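Local coordinates for pesticidial crystal protein CRY2AA (Bacillus thuringiensis serovar kurstaki, PDB 1I5P) that kills dipteran and lepidopteran larvae by binding to their midgut epithelial cells and promoting colloid-osmotic lysis, at residues A[57-62]-A[254-258]; A[185-189]-A[259-265]; A[310-316]-A[356-362]; A[335-339]-A[350-356]; A[480-485]-A[499-503]. All blocks are in the same frame, centred on the assembly; numbering follows the deposited sequence.

Interaction 1 of 5, residues A[57-62]-A[254-258]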
# COMPACT_ATOMS: atom_id res chain seq x y z
N VAL A 57 -2.89 -4.78 13.44
CA VAL A 57 -3.13 -6.12 12.91
C VAL A 57 -2.37 -6.37 11.62
O VAL A 57 -1.74 -7.42 11.46
CB VAL A 57 -4.64 -6.36 12.66
CG1 VAL A 57 -4.84 -7.74 12.02
CG2 VAL A 57 -5.41 -6.28 13.97
N SER A 58 -2.42 -5.43 10.69
CA SER A 58 -1.72 -5.60 9.43
C SER A 58 -0.22 -5.71 9.68
O SER A 58 0.45 -6.57 9.11
CB SER A 58 -2.04 -4.45 8.47
OG SER A 58 -1.79 -3.20 9.08
N SER A 59 0.31 -4.85 10.55
CA SER A 59 1.73 -4.88 10.87
C SER A 59 2.08 -6.24 11.46
O SER A 59 3.10 -6.85 11.13
CB SER A 59 2.06 -3.77 11.88
OG SER A 59 1.82 -2.50 11.32
N PHE A 60 1.19 -6.72 12.33
CA PHE A 60 1.33 -8.01 12.98
C PHE A 60 1.38 -9.15 11.95
O PHE A 60 2.26 -10.02 12.00
CB PHE A 60 0.16 -8.22 13.94
CG PHE A 60 -0.01 -9.64 14.41
CD1 PHE A 60 0.81 -10.17 15.40
CD2 PHE A 60 -1.02 -10.45 13.87
CE1 PHE A 60 0.64 -11.47 15.86
CE2 PHE A 60 -1.20 -11.75 14.32
CZ PHE A 60 -0.37 -12.27 15.32
N LEU A 61 0.44 -9.15 11.01
CA LEU A 61 0.41 -10.20 10.00
C LEU A 61 1.66 -10.15 9.12
O LEU A 61 2.24 -11.18 8.79
CB LEU A 61 -0.87 -10.09 9.16
CG LEU A 61 -2.15 -10.34 9.97
CD1 LEU A 61 -3.38 -10.21 9.06
CD2 LEU A 61 -2.09 -11.73 10.60
N LEU A 62 2.07 -8.94 8.75
CA LEU A 62 3.27 -8.76 7.94
C LEU A 62 4.47 -9.41 8.64
O LEU A 62 5.28 -10.09 8.01
CB LEU A 62 3.55 -7.27 7.71
CG LEU A 62 2.71 -6.55 6.63
CD1 LEU A 62 2.86 -5.04 6.76
CD2 LEU A 62 3.15 -7.03 5.25
N GLU A 254 -5.13 -4.34 2.81
CA GLU A 254 -3.81 -4.65 3.33
C GLU A 254 -3.89 -6.13 3.67
O GLU A 254 -2.94 -6.89 3.51
CB GLU A 254 -3.52 -3.85 4.59
CG GLU A 254 -2.71 -2.60 4.33
CD GLU A 254 -1.32 -2.91 3.80
OE1 GLU A 254 -0.92 -2.29 2.79
OE2 GLU A 254 -0.64 -3.79 4.38
N TYR A 255 -5.07 -6.54 4.13
CA TYR A 255 -5.31 -7.94 4.50
C TYR A 255 -5.44 -8.81 3.27
O TYR A 255 -4.85 -9.89 3.20
CB TYR A 255 -6.57 -8.04 5.36
CG TYR A 255 -6.51 -7.16 6.58
CD1 TYR A 255 -7.45 -6.16 6.81
CD2 TYR A 255 -5.48 -7.32 7.51
CE1 TYR A 255 -7.37 -5.33 7.94
CE2 TYR A 255 -5.39 -6.50 8.64
CZ TYR A 255 -6.33 -5.51 8.85
OH TYR A 255 -6.22 -4.72 9.96
N VAL A 256 -6.21 -8.36 2.29
CA VAL A 256 -6.37 -9.14 1.08
C VAL A 256 -4.99 -9.43 0.47
O VAL A 256 -4.74 -10.53 -0.01
CB VAL A 256 -7.23 -8.41 0.04
CG1 VAL A 256 -7.35 -9.26 -1.22
CG2 VAL A 256 -8.62 -8.13 0.61
N SER A 257 -4.11 -8.43 0.52
CA SER A 257 -2.75 -8.57 -0.02
C SER A 257 -1.86 -9.53 0.78
O SER A 257 -0.90 -10.08 0.23
CB SER A 257 -2.07 -7.20 -0.07
OG SER A 257 -2.65 -6.39 -1.08
N ILE A 258 -2.16 -9.71 2.06
CA ILE A 258 -1.34 -10.62 2.84
C ILE A 258 -1.88 -12.06 2.80
O ILE A 258 -1.10 -13.01 2.93
CB ILE A 258 -1.20 -10.16 4.32
CG1 ILE A 258 -0.00 -10.85 4.96
CG2 ILE A 258 -2.48 -10.48 5.09
CD1 ILE A 258 1.34 -10.45 4.37
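Side by side and nearly parallel, with 14° between their N-to-C directions and 10.2 Å between their axes, the helical segments 57-62 and 254-258 bring S58 level with E254 and L62 level with I258. The Y255 side chain bridges the gap. Its ring edge meets the backbone of S58, CE2 of Y255 lying 3.8 Å from N of S58, while V57 comes at the ring obliquely, its CG1 3.6 Å from CE2 of Y255. V57 CG1 stands opposite its own backbone N (chi1 176°), the rotation that lays this methyl beside the tyrosine. Both helices belong to the N-terminal helical bundle of the delta-endotoxin, where helix 170-193 also packs on V57, L61 and Y255. The next turn is apolar: L61 uses one branch, CD1, for two neighbours, 3.9 Å from CD2 of Y255 and 4.1 Å from CG2 of I258. L62 sends CD2 to within 4.0 Å of CD1 of I258. Polar groups look elsewhere. S58 touches E254 through CB alone, its OG bonding back to the carbonyls of V54 and G55, and the phenol OH of Y255 has weak hydrogen bonds to V54 O and Q179 NE2.

Interaction 2 of 5, residues A[185-189]-A[259-265]; sequences LSFIR and WSLFKYQ
L185 sets one methyl, CD1, over a face of the W259 indole, 3.5 Å from the centroid of the five-membered ring, a close CH-pi contact in which the two side chains cross at about a right angle. F262, in the turn that follows W259, packs next along the helix. Its ring edge abuts the backbone of L185, CE1 of F262 lying 3.9 Å from C of L185, and R189 CD makes an off-centre, oblique CH-pi contact, 4.3 Å from the F262 ring centroid. R189 then makes the polar half of the contact. Extended from CG to NE, it carries its guanidinium past the phenylalanine to two main-chain carbonyls, both near the guanidinium plane. NE gives F262 O an almost straight bond of 2.8 Å (171° at the hydrogen), in the carbonyl plane and on a lone pair; NH2 reaches Y264 O, also at 2.8 Å, less straight. Together with NH1, which bonds to G70 O, these bonds fix the rotation of the group. Packing thins out beyond it: Q265 brings only CG to 3.7 Å from NH2 of R189, although this end remains buried. The type I turns W259-F262 and L261-Y264 carry the chain out of helix 238-259 toward strand 267-268. Helix 202-232 covers L185 and W259, while K263, salt-bridged to D578 and to D589 of strand 585-597, ties this loop to the C-terminal domain.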
# COMPACT_ATOMS: atom_id res chain seq x y z
N LEU A 185 -8.62 -17.43 8.00
CA LEU A 185 -7.47 -17.80 7.19
C LEU A 185 -6.23 -18.04 8.05
O LEU A 185 -5.42 -18.92 7.74
CB LEU A 185 -7.19 -16.71 6.14
CG LEU A 185 -8.22 -16.63 5.01
CD1 LEU A 185 -7.87 -15.48 4.07
CD2 LEU A 185 -8.26 -17.95 4.25
N SER A 186 -6.11 -17.27 9.13
CA SER A 186 -4.98 -17.42 10.05
C SER A 186 -5.10 -18.78 10.72
O SER A 186 -4.10 -19.47 10.94
CB SER A 186 -5.00 -16.31 11.11
OG SER A 186 -4.76 -15.04 10.53
N PHE A 187 -6.34 -19.13 11.06
CA PHE A 187 -6.68 -20.40 11.69
C PHE A 187 -6.26 -21.56 10.79
O PHE A 187 -5.59 -22.50 11.23
CB PHE A 187 -8.20 -20.46 11.95
CG PHE A 187 -8.74 -21.85 12.12
CD1 PHE A 187 -8.51 -22.57 13.29
CD2 PHE A 187 -9.48 -22.45 11.10
CE1 PHE A 187 -9.01 -23.86 13.46
CE2 PHE A 187 -9.98 -23.75 11.26
CZ PHE A 187 -9.74 -24.46 12.44
N ILE A 188 -6.65 -21.48 9.53
CA ILE A 188 -6.31 -22.51 8.55
C ILE A 188 -4.80 -22.65 8.41
O ILE A 188 -4.27 -23.76 8.42
CB ILE A 188 -6.95 -22.17 7.19
CG1 ILE A 188 -8.47 -22.26 7.30
CG2 ILE A 188 -6.41 -23.11 6.10
CD1 ILE A 188 -9.24 -21.69 6.11
N ARG A 189 -4.10 -21.52 8.31
CA ARG A 189 -2.65 -21.54 8.19
C ARG A 189 -2.03 -22.18 9.43
O ARG A 189 -1.05 -22.90 9.34
CB ARG A 189 -2.11 -20.12 8.02
CG ARG A 189 -0.63 -20.04 7.66
CD ARG A 189 -0.16 -18.60 7.64
NE ARG A 189 1.19 -18.43 7.08
CZ ARG A 189 2.27 -18.14 7.80
NH1 ARG A 189 2.18 -17.98 9.11
NH2 ARG A 189 3.43 -17.97 7.19
N TRP A 259 -3.18 -12.22 2.59
CA TRP A 259 -3.78 -13.56 2.55
C TRP A 259 -3.15 -14.47 1.50
O TRP A 259 -2.84 -15.62 1.78
CB TRP A 259 -5.28 -13.47 2.28
CG TRP A 259 -6.06 -12.74 3.33
CD1 TRP A 259 -5.68 -12.49 4.62
CD2 TRP A 259 -7.36 -12.17 3.18
NE1 TRP A 259 -6.67 -11.80 5.28
CE2 TRP A 259 -7.71 -11.58 4.41
CE3 TRP A 259 -8.27 -12.09 2.11
CZ2 TRP A 259 -8.93 -10.93 4.62
CZ3 TRP A 259 -9.48 -11.44 2.31
CH2 TRP A 259 -9.80 -10.87 3.56
N SER A 260 -2.98 -13.95 0.28
CA SER A 260 -2.40 -14.74 -0.79
C SER A 260 -0.90 -14.96 -0.59
O SER A 260 -0.24 -15.55 -1.44
CB SER A 260 -2.67 -14.09 -2.15
OG SER A 260 -2.13 -12.78 -2.22
N LEU A 261 -0.38 -14.48 0.54
CA LEU A 261 1.04 -14.66 0.86
C LEU A 261 1.17 -15.56 2.09
O LEU A 261 2.27 -15.91 2.49
CB LEU A 261 1.73 -13.31 1.11
CG LEU A 261 1.89 -12.43 -0.13
CD1 LEU A 261 2.57 -11.13 0.25
CD2 LEU A 261 2.69 -13.17 -1.21
N PHE A 262 0.04 -15.93 2.69
CA PHE A 262 0.05 -16.81 3.86
C PHE A 262 0.70 -18.14 3.48
O PHE A 262 1.24 -18.85 4.32
CB PHE A 262 -1.37 -17.08 4.36
CG PHE A 262 -1.89 -16.08 5.37
CD1 PHE A 262 -3.11 -16.29 6.00
CD2 PHE A 262 -1.15 -14.95 5.72
CE1 PHE A 262 -3.59 -15.40 6.96
CE2 PHE A 262 -1.62 -14.05 6.68
CZ PHE A 262 -2.84 -14.28 7.30
N LYS A 263 0.63 -18.46 2.19
CA LYS A 263 1.21 -19.70 1.67
C LYS A 263 2.73 -19.69 1.78
O LYS A 263 3.39 -20.70 1.55
CB LYS A 263 0.80 -19.89 0.20
CG LYS A 263 1.55 -18.96 -0.75
CD LYS A 263 0.79 -18.62 -2.04
CE LYS A 263 0.90 -19.68 -3.12
NZ LYS A 263 0.54 -19.09 -4.45
N TYR A 264 3.30 -18.53 2.11
CA TYR A 264 4.75 -18.41 2.25
C TYR A 264 5.19 -18.20 3.69
O TYR A 264 4.42 -17.72 4.53
CB TYR A 264 5.28 -17.24 1.41
CG TYR A 264 5.17 -17.44 -0.09
CD1 TYR A 264 4.22 -16.73 -0.83
CD2 TYR A 264 5.98 -18.37 -0.75
CE1 TYR A 264 4.08 -16.95 -2.21
CE2 TYR A 264 5.84 -18.59 -2.12
CZ TYR A 264 4.90 -17.88 -2.84
OH TYR A 264 4.73 -18.14 -4.18
N GLN A 265 6.44 -18.56 3.98
CA GLN A 265 7.02 -18.38 5.30
C GLN A 265 8.34 -17.68 5.13
O GLN A 265 9.05 -17.91 4.15
CB GLN A 265 7.27 -19.72 6.00
CG GLN A 265 6.01 -20.46 6.42
CD GLN A 265 6.33 -21.79 7.08
OE1 GLN A 265 6.49 -21.88 8.30
NE2 GLN A 265 6.45 -22.84 6.26

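Interaction 3 of 5, residues A[310-316]-A[356-362]; sequences GISGTRL and LNHNFNC
R315 lays its guanidinium flat on the F360 ring, centres 4.7 Å apart and planes at 19°, a cation-pi stack in which CB of F360 also sits under the guanidinium. G313 runs between two rings: its N lies over a face of F360, and on the other side its CA makes a CH-pi contact 3.5 Å from the centroid of H358. N359 grips the backbone of R315 at both ends of its amide. OD1 takes R315 N at 2.8 Å on a lone pair, and ND2 gives to R315 O at 2.8 Å. CG of N359 lies between the backbone N and carbonyl carbon (chi1 47°), folding the amide toward the neighbouring strand. At the edge of the H358 ring, ND1 and OG of S312 share a 2.7 Å hydrogen bond. S337 OG binds H358 NE2 from the next strand, fixing the imidazole, while NH1 of R315 is held by A408 O. Toward C362 the pairing becomes regular, I311 N to C362 O (2.6 Å) and C362 N to I311 O (2.8 Å), and C362 is disulfide-bonded to C406. Strand 360-363 thus joins 308-321 as an antiparallel partner in a sheet of the middle, beta-prism domain.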
# COMPACT_ATOMS: atom_id res chain seq x y z
N GLY A 310 12.71 16.23 -3.97
CA GLY A 310 11.95 17.40 -3.57
C GLY A 310 11.07 17.94 -4.68
O GLY A 310 10.69 17.23 -5.60
N ILE A 311 10.74 19.22 -4.59
CA ILE A 311 9.91 19.85 -5.61
C ILE A 311 10.36 21.27 -5.85
O ILE A 311 11.08 21.86 -5.03
CB ILE A 311 8.41 19.93 -5.18
CG1 ILE A 311 8.27 20.86 -3.98
CG2 ILE A 311 7.88 18.54 -4.84
CD1 ILE A 311 6.84 21.28 -3.69
N SER A 312 9.95 21.82 -6.98
CA SER A 312 10.25 23.20 -7.33
C SER A 312 8.89 23.73 -7.76
O SER A 312 8.02 22.95 -8.16
CB SER A 312 11.24 23.29 -8.49
OG SER A 312 10.65 22.90 -9.72
N GLY A 313 8.68 25.03 -7.65
CA GLY A 313 7.40 25.56 -8.05
C GLY A 313 7.34 27.07 -8.01
O GLY A 313 8.31 27.74 -7.65
N THR A 314 6.18 27.60 -8.39
CA THR A 314 5.97 29.04 -8.39
C THR A 314 4.95 29.41 -7.33
O THR A 314 3.76 29.13 -7.48
CB THR A 314 5.43 29.52 -9.74
OG1 THR A 314 6.27 29.05 -10.80
CG2 THR A 314 5.37 31.05 -9.78
N ARG A 315 5.41 30.04 -6.25
CA ARG A 315 4.49 30.48 -5.21
C ARG A 315 4.31 31.99 -5.33
O ARG A 315 5.27 32.73 -5.54
CB ARG A 315 5.04 30.14 -3.82
CG ARG A 315 6.34 30.83 -3.46
CD ARG A 315 6.78 30.36 -2.09
NE ARG A 315 8.18 30.65 -1.81
CZ ARG A 315 8.87 30.04 -0.86
NH1 ARG A 315 8.28 29.12 -0.10
NH2 ARG A 315 10.14 30.35 -0.65
N LEU A 316 3.07 32.44 -5.20
CA LEU A 316 2.78 33.86 -5.30
C LEU A 316 1.98 34.37 -4.10
O LEU A 316 1.08 33.69 -3.61
CB LEU A 316 2.00 34.16 -6.58
CG LEU A 316 2.69 33.90 -7.93
CD1 LEU A 316 1.71 34.17 -9.06
CD2 LEU A 316 3.92 34.77 -8.06
N LEU A 356 5.56 29.63 -16.41
CA LEU A 356 6.02 30.43 -15.28
C LEU A 356 7.32 29.88 -14.70
O LEU A 356 7.51 28.67 -14.64
CB LEU A 356 4.97 30.45 -14.17
CG LEU A 356 3.58 31.04 -14.41
CD1 LEU A 356 2.69 30.73 -13.21
CD2 LEU A 356 3.69 32.55 -14.63
N ASN A 357 8.21 30.78 -14.29
CA ASN A 357 9.46 30.35 -13.68
C ASN A 357 9.20 30.06 -12.21
O ASN A 357 8.47 30.79 -11.54
CB ASN A 357 10.53 31.43 -13.80
CG ASN A 357 11.19 31.46 -15.16
OD1 ASN A 357 11.63 30.43 -15.67
ND2 ASN A 357 11.27 32.64 -15.75
N HIS A 358 9.78 28.97 -11.72
CA HIS A 358 9.62 28.59 -10.33
C HIS A 358 10.53 29.45 -9.45
O HIS A 358 11.67 29.71 -9.80
CB HIS A 358 9.95 27.10 -10.16
CG HIS A 358 9.02 26.21 -10.92
ND1 HIS A 358 9.19 24.84 -10.99
CD2 HIS A 358 7.89 26.48 -11.62
CE1 HIS A 358 8.21 24.31 -11.70
NE2 HIS A 358 7.41 25.29 -12.09
N ASN A 359 10.00 29.89 -8.31
CA ASN A 359 10.76 30.74 -7.40
C ASN A 359 11.13 30.09 -6.08
O ASN A 359 11.45 30.78 -5.11
CB ASN A 359 10.00 32.04 -7.13
CG ASN A 359 8.54 31.80 -6.79
OD1 ASN A 359 8.11 30.67 -6.58
ND2 ASN A 359 7.77 32.88 -6.72
N PHE A 360 11.09 28.77 -6.03
CA PHE A 360 11.46 28.08 -4.80
C PHE A 360 11.67 26.59 -5.03
O PHE A 360 11.07 26.01 -5.93
CB PHE A 360 10.40 28.32 -3.71
CG PHE A 360 9.22 27.39 -3.79
CD1 PHE A 360 9.23 26.17 -3.12
CD2 PHE A 360 8.09 27.73 -4.53
CE1 PHE A 360 8.14 25.30 -3.18
CE2 PHE A 360 7.00 26.87 -4.60
CZ PHE A 360 7.03 25.65 -3.93
N ASN A 361 12.56 25.99 -4.23
CA ASN A 361 12.88 24.57 -4.30
C ASN A 361 12.85 23.99 -2.88
O ASN A 361 13.61 24.41 -2.01
CB ASN A 361 14.26 24.32 -4.92
CG ASN A 361 14.24 24.39 -6.44
OD1 ASN A 361 14.38 25.46 -7.03
ND2 ASN A 361 14.06 23.23 -7.08
N CYS A 362 11.99 22.99 -2.69
CA CYS A 362 11.78 22.32 -1.42
C CYS A 362 12.22 20.85 -1.53
O CYS A 362 11.68 20.10 -2.33
CB CYS A 362 10.30 22.40 -1.05
SG CYS A 362 9.77 21.34 0.35
O HOH W 1 9.84 32.72 -2.90

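Interaction 4 of 5, residues A[335-339]-A[350-356]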
# COMPACT_ATOMS: atom_id res chain seq x y z
N LEU A 335 0.07 28.48 -5.26
CA LEU A 335 1.13 27.70 -5.90
C LEU A 335 0.58 27.54 -7.31
O LEU A 335 -0.38 26.79 -7.53
CB LEU A 335 1.30 26.33 -5.24
CG LEU A 335 2.28 25.40 -5.97
CD1 LEU A 335 3.67 26.03 -5.98
CD2 LEU A 335 2.31 24.04 -5.29
N ASN A 336 1.17 28.27 -8.24
CA ASN A 336 0.72 28.28 -9.62
C ASN A 336 1.31 27.21 -10.52
O ASN A 336 0.72 26.85 -11.54
CB ASN A 336 0.99 29.66 -10.21
CG ASN A 336 0.16 30.76 -9.56
OD1 ASN A 336 0.07 30.84 -8.33
ND2 ASN A 336 -0.45 31.60 -10.38
N SER A 337 2.48 26.70 -10.15
CA SER A 337 3.17 25.70 -10.95
C SER A 337 4.07 24.86 -10.06
O SER A 337 4.60 25.34 -9.06
CB SER A 337 4.01 26.38 -12.03
OG SER A 337 4.67 25.43 -12.85
N ALA A 338 4.26 23.60 -10.44
CA ALA A 338 5.09 22.72 -9.65
C ALA A 338 5.65 21.56 -10.46
O ALA A 338 5.09 21.17 -11.48
CB ALA A 338 4.30 22.18 -8.46
N ARG A 339 6.76 21.03 -9.98
CA ARG A 339 7.40 19.89 -10.62
C ARG A 339 8.18 19.17 -9.53
O ARG A 339 8.86 19.80 -8.73
CB ARG A 339 8.33 20.34 -11.75
CG ARG A 339 9.03 19.20 -12.49
CD ARG A 339 9.51 19.66 -13.87
NE ARG A 339 10.32 20.87 -13.79
CZ ARG A 339 10.60 21.66 -14.83
NH1 ARG A 339 10.14 21.36 -16.04
NH2 ARG A 339 11.35 22.75 -14.66
N LEU A 350 5.34 18.93 -15.48
CA LEU A 350 4.96 20.14 -14.77
C LEU A 350 3.51 20.01 -14.33
O LEU A 350 2.71 19.31 -14.95
CB LEU A 350 5.11 21.36 -15.67
CG LEU A 350 6.52 21.94 -15.78
CD1 LEU A 350 6.64 22.76 -17.06
CD2 LEU A 350 6.81 22.80 -14.56
N ILE A 351 3.18 20.68 -13.23
CA ILE A 351 1.82 20.66 -12.72
C ILE A 351 1.40 22.11 -12.66
O ILE A 351 2.11 22.94 -12.09
CB ILE A 351 1.76 20.04 -11.32
CG1 ILE A 351 2.40 18.65 -11.35
CG2 ILE A 351 0.31 19.94 -10.86
CD1 ILE A 351 3.01 18.23 -10.04
N GLY A 352 0.25 22.43 -13.25
CA GLY A 352 -0.21 23.80 -13.24
C GLY A 352 0.32 24.54 -14.46
O GLY A 352 0.42 23.97 -15.54
N ALA A 353 0.65 25.81 -14.27
CA ALA A 353 1.16 26.63 -15.37
C ALA A 353 2.49 26.13 -15.91
O ALA A 353 3.38 25.73 -15.15
CB ALA A 353 1.31 28.07 -14.91
N THR A 354 2.61 26.15 -17.23
CA THR A 354 3.83 25.71 -17.90
C THR A 354 4.59 26.91 -18.46
O THR A 354 5.61 26.74 -19.13
CB THR A 354 3.53 24.76 -19.07
OG1 THR A 354 2.66 25.41 -20.01
CG2 THR A 354 2.86 23.49 -18.56
N ASN A 355 4.11 28.11 -18.18
CA ASN A 355 4.78 29.30 -18.68
C ASN A 355 5.26 30.21 -17.56
O ASN A 355 5.35 31.42 -17.74
CB ASN A 355 3.86 30.10 -19.62
CG ASN A 355 2.71 30.76 -18.88
OD1 ASN A 355 2.14 31.74 -19.36
ND2 ASN A 355 2.35 30.22 -17.72
N LEU A 356 5.56 29.63 -16.41
CA LEU A 356 6.02 30.43 -15.28
C LEU A 356 7.32 29.88 -14.70
O LEU A 356 7.51 28.67 -14.64
CB LEU A 356 4.97 30.45 -14.17
CG LEU A 356 3.58 31.04 -14.41
CD1 LEU A 356 2.69 30.73 -13.21
CD2 LEU A 356 3.69 32.55 -14.63
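L350 slants across the end of R339 in the beta hairpin of strands 329-342 and 351-352, within the beta-prism middle domain. Its CD2 lies over one face of the guanidinium, 3.8 Å above the plane and toward the rim, and its CG is 3.7 Å from NH1 of R339. A bend at chi3 (52°) of R339 turns the guanidinium back over the leucine. On the other side of the sheet A338 and I351, a hydrogen-bonded pair, stand beside each other with CB atoms 4.4 Å apart, covered by A462 of strand 462-469. Their backbones bond in both directions, A338 N to I351 O and I351 N to A338 O. S337 and G352 form the adjoining non-hydrogen-bonded pair. Past it segment 350-356 turns away from the strand, and the contact is kept by A353 N, bonded to N336 O, and by L356, whose CD1 reaches CB of N336 at 3.6 Å. Here S337 takes over. With OG opposite its backbone N (chi1 -179°), the side chain is brought to the carbonyl of A353. That hydroxyl donates to A353 O at 2.7 Å, in the carbonyl plane.

Interaction 5 of 5, residues A[480-485]-A[499-503]; sequences NGTMIH and IHATQ
An Asx turn at N480 leads into strand 483-486, packed against a loop with an inverse gamma turn centred on H500. OD1 of N480 takes two bonds, from T482 OG1 on a lone pair (2.7 Å) and from T482 N, which lies above the carbonyl plane. With the amide so held, ND2 gives T502 O a 2.8 Å hydrogen bond. The histidines meet rim to rim, planes at 22°, as H485 drives its edge toward CB of H500, and NE2 of H485 donates to H500 O at 2.9 Å. This bond is nearly straight (173°), in the carbonyl plane and on a lone pair; K471 NZ bonds ND1 of the same ring. M483, extended beyond CG, puts SD over the centre of the H500 ring, 3.9 Å from its centroid, a Met-aromatic contact. Two waters bridge the segments: one donates to T482 OG1 and M483 O and bonds T502 OG1, itself hydrogen-bonded to T535 OG1; the other donates to M483 O and H500 O. Strand 530-537 runs alongside both partners, bonding to H485 through T535 and R537, while T502 and Q503 form a classic bulge opposite R533. Strand 474-477 flanks the other edge of 483-486.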
# COMPACT_ATOMS: atom_id res chain seq x y z
N ASN A 480 21.67 5.63 -12.10
CA ASN A 480 20.64 6.30 -12.90
C ASN A 480 19.56 6.99 -12.05
O ASN A 480 18.61 7.56 -12.58
CB ASN A 480 20.01 5.32 -13.90
CG ASN A 480 18.99 4.40 -13.27
OD1 ASN A 480 19.01 4.15 -12.06
ND2 ASN A 480 18.10 3.86 -14.09
N GLY A 481 19.73 6.93 -10.73
CA GLY A 481 18.79 7.57 -9.83
C GLY A 481 17.72 6.68 -9.22
O GLY A 481 16.99 7.10 -8.31
N THR A 482 17.61 5.44 -9.68
CA THR A 482 16.59 4.54 -9.17
C THR A 482 17.01 3.76 -7.92
O THR A 482 18.17 3.76 -7.52
CB THR A 482 16.13 3.53 -10.23
OG1 THR A 482 17.24 2.70 -10.61
CG2 THR A 482 15.60 4.27 -11.46
N MET A 483 16.02 3.09 -7.34
CA MET A 483 16.21 2.31 -6.13
C MET A 483 16.99 1.01 -6.28
O MET A 483 16.78 0.24 -7.22
CB MET A 483 14.85 1.91 -5.54
CG MET A 483 13.97 3.03 -5.05
SD MET A 483 12.37 2.35 -4.59
CE MET A 483 11.44 3.87 -4.34
N ILE A 484 17.89 0.78 -5.34
CA ILE A 484 18.62 -0.47 -5.29
C ILE A 484 18.00 -1.11 -4.04
O ILE A 484 18.06 -0.54 -2.95
CB ILE A 484 20.14 -0.27 -5.09
CG1 ILE A 484 20.75 0.32 -6.37
CG2 ILE A 484 20.79 -1.62 -4.74
CD1 ILE A 484 22.27 0.53 -6.31
N HIS A 485 17.38 -2.26 -4.23
CA HIS A 485 16.72 -2.96 -3.14
C HIS A 485 17.67 -3.67 -2.19
O HIS A 485 18.56 -4.39 -2.63
CB HIS A 485 15.72 -3.95 -3.72
CG HIS A 485 14.68 -3.30 -4.58
ND1 HIS A 485 13.54 -2.74 -4.05
CD2 HIS A 485 14.67 -3.02 -5.90
CE1 HIS A 485 12.87 -2.14 -5.02
NE2 HIS A 485 13.53 -2.29 -6.15
N ILE A 499 7.20 -2.30 -9.84
CA ILE A 499 7.21 -0.87 -10.15
C ILE A 499 8.58 -0.25 -9.87
O ILE A 499 8.96 0.73 -10.52
CB ILE A 499 6.15 -0.10 -9.33
CG1 ILE A 499 4.76 -0.73 -9.52
CG2 ILE A 499 6.14 1.37 -9.73
CD1 ILE A 499 4.38 -1.02 -10.96
N HIS A 500 9.30 -0.83 -8.92
CA HIS A 500 10.61 -0.32 -8.52
C HIS A 500 11.75 -0.89 -9.35
O HIS A 500 12.71 -1.47 -8.83
CB HIS A 500 10.84 -0.65 -7.04
CG HIS A 500 9.83 -0.03 -6.13
ND1 HIS A 500 9.60 -0.49 -4.85
CD2 HIS A 500 9.02 1.05 -6.30
CE1 HIS A 500 8.69 0.28 -4.27
NE2 HIS A 500 8.32 1.22 -5.12
N ALA A 501 11.65 -0.71 -10.66
CA ALA A 501 12.66 -1.21 -11.57
C ALA A 501 13.81 -0.24 -11.76
O ALA A 501 13.68 0.96 -11.53
CB ALA A 501 12.03 -1.53 -12.92
N THR A 502 14.95 -0.77 -12.19
CA THR A 502 16.11 0.06 -12.47
C THR A 502 15.79 0.77 -13.78
O THR A 502 16.05 1.97 -13.94
CB THR A 502 17.37 -0.80 -12.69
OG1 THR A 502 17.69 -1.48 -11.46
CG2 THR A 502 18.54 0.06 -13.12
N GLN A 503 15.22 0.02 -14.71
CA GLN A 503 14.84 0.54 -16.02
C GLN A 503 13.94 -0.44 -16.75
O GLN A 503 14.00 -1.65 -16.52
CB GLN A 503 16.08 0.84 -16.87
CG GLN A 503 16.95 -0.37 -17.18
CD GLN A 503 18.03 -0.04 -18.20
OE1 GLN A 503 17.73 0.35 -19.34
NE2 GLN A 503 19.29 -0.18 -17.81
O HOH W 2 18.21 0.58 -9.52
O HOH W 3 15.45 -2.03 -8.79

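From the N terminus, interaction 1 closes the longest loop, bringing helix 53-65 back against helix 238-259 across most of the helical domain. Interaction 2 crosses it: segment 185-189 lies inside that loop, and its partner 259-265 directly follows 254-258. The two touch where L61 CD2 packs on F262 CZ and S186 OG. Interaction 3 then closes a loop in the middle domain with interaction 4 nested within; they share L356, and strands 308-321 and 329-342 are neighbours in one sheet, probably bonded through T314 to N336 and S337. Interaction 5, centred about 25 Å from the centre of interaction 1, comes last, closing a short loop that joins the start of strand 483-486 to the residues before strand 503-504.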